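Local coordinates for diaminobutyrate-pyruvate transaminase and L-2,4-diaminobutyrate decarboxylase (Vibrio parahaemolyticus, PDB 2QMA), which probably acts as a pyridoxal phosphate-dependent enzyme, this chain being the C-terminal decarboxylase domain of a protein that also carries an aminotransferase domain, at residues 180-183 with 184-188. Residues are numbered along the deposited sequence; the frame is centred on the assembly and turned at random.
Sequences DWIA and DKLSG
W181 O accepts two hydrogen bonds on the last turns of helix 167-187: K185 N reaches it at 2.8 Å, and a water adds a second bond at 2.7 Å. The same water donates to D184 OD2, 3.0 Å away, so the carboxylate is tied to the backbone one turn back; OD2 has a long, weak ion pair with K345 besides. D180 O takes D184 N, and I182 O takes L186 N in a nearly straight bond of 2.8 Å (169° at the hydrogen). The series slackens toward the end of the helix: S187 N meets A183 O at 3.2 Å from above the carbonyl plane, and G188 N makes a weak bond to D184 O. A183 also has a backbone hydrogen bond with H189. G188 leaves helical geometry with positive phi, a conformation that favours glycine, while S187 OG is satisfied by Y199 OH.

Alongside the W181 indole runs the K185 chain, bent at its last two torsions, bringing CE obliquely to the six-membered ring, 3.3 Å from CZ2. A second water accepts from K185 NZ at 3.1 Å and, weakly, from W181 NE1, bridging ammonium and indole. W290 and H317 make edge-to-face contacts with the same indole. I182 CG1 touches L186 CD1 at 3.8 Å, and I182 CD1 rests on K185 CD.

Away from the lysine predicted to carry the pyridoxal phosphate, this helix packs on the seven-stranded mixed sheet of the fold type I large domain: I182 and L186 reach F260 and I258 of strand 258-265, and D180 and A183 meet helix 191-194. The chemistry implies that, beside exposed K185, water completes the bonding of W181 O, D184 OD2 and K185 NZ.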
# COMPACT_ATOMS: atom_id res chain seq x y z
N ASP A 180 -8.04 -21.15 -2.68
CA ASP A 180 -8.95 -21.60 -1.62
C ASP A 180 -10.25 -22.12 -2.25
O ASP A 180 -10.88 -23.07 -1.74
CB ASP A 180 -9.24 -20.42 -0.68
CG ASP A 180 -8.06 -20.08 0.23
OD1 ASP A 180 -6.87 -20.39 -0.08
OD2 ASP A 180 -8.32 -19.44 1.24
N TRP A 181 -10.66 -21.50 -3.36
CA TRP A 181 -11.93 -21.86 -4.03
C TRP A 181 -11.85 -23.33 -4.51
O TRP A 181 -12.80 -24.13 -4.32
CB TRP A 181 -12.18 -20.87 -5.19
CG TRP A 181 -13.26 -21.20 -6.18
CD1 TRP A 181 -14.58 -20.89 -6.11
CD2 TRP A 181 -13.06 -21.87 -7.41
NE1 TRP A 181 -15.23 -21.34 -7.24
CE2 TRP A 181 -14.31 -21.95 -8.06
CE3 TRP A 181 -11.93 -22.40 -8.05
CZ2 TRP A 181 -14.47 -22.54 -9.33
CZ3 TRP A 181 -12.08 -23.00 -9.30
CH2 TRP A 181 -13.36 -23.08 -9.91
N ILE A 182 -10.71 -23.70 -5.09
CA ILE A 182 -10.63 -25.03 -5.70
C ILE A 182 -10.56 -26.10 -4.60
O ILE A 182 -11.18 -27.14 -4.78
CB ILE A 182 -9.43 -25.21 -6.66
CG1 ILE A 182 -9.61 -26.50 -7.51
CG2 ILE A 182 -8.10 -25.26 -5.92
CD1 ILE A 182 -10.87 -26.52 -8.39
N ALA A 183 -9.79 -25.84 -3.51
CA ALA A 183 -9.78 -26.81 -2.38
C ALA A 183 -11.16 -26.95 -1.77
O ALA A 183 -11.57 -28.07 -1.34
CB ALA A 183 -8.74 -26.44 -1.28
N ASP A 184 -11.90 -25.85 -1.70
CA ASP A 184 -13.28 -25.93 -1.16
C ASP A 184 -14.16 -26.75 -2.10
O ASP A 184 -14.96 -27.59 -1.68
CB ASP A 184 -13.87 -24.53 -1.00
CG ASP A 184 -15.30 -24.57 -0.48
OD1 ASP A 184 -15.49 -25.16 0.58
OD2 ASP A 184 -16.22 -24.07 -1.16
N LYS A 185 -14.01 -26.51 -3.39
CA LYS A 185 -14.83 -27.23 -4.39
C LYS A 185 -14.48 -28.74 -4.43
O LYS A 185 -15.38 -29.58 -4.36
CB LYS A 185 -14.68 -26.57 -5.77
CG LYS A 185 -15.39 -27.27 -6.92
CD LYS A 185 -14.69 -26.86 -8.24
CE LYS A 185 -15.40 -25.71 -8.93
NZ LYS A 185 -16.89 -25.85 -9.01
N LEU A 186 -13.19 -29.08 -4.52
CA LEU A 186 -12.80 -30.51 -4.65
C LEU A 186 -13.05 -31.40 -3.40
O LEU A 186 -13.46 -32.56 -3.53
CB LEU A 186 -11.35 -30.66 -5.19
CG LEU A 186 -11.07 -30.03 -6.57
CD1 LEU A 186 -9.61 -30.23 -7.04
CD2 LEU A 186 -12.05 -30.48 -7.67
N SER A 187 -12.80 -30.86 -2.20
CA SER A 187 -12.83 -31.68 -1.00
C SER A 187 -13.38 -30.93 0.23
O SER A 187 -13.20 -31.37 1.38
CB SER A 187 -11.42 -32.24 -0.72
OG SER A 187 -10.47 -31.18 -0.59
N GLY A 188 -14.06 -29.82 -0.02
CA GLY A 188 -14.60 -28.99 1.07
C GLY A 188 -13.52 -28.63 2.10
O GLY A 188 -13.77 -28.58 3.31
O HOH W 1 -15.37 -23.39 -3.92
O HOH W 2 -17.96 -23.08 -8.28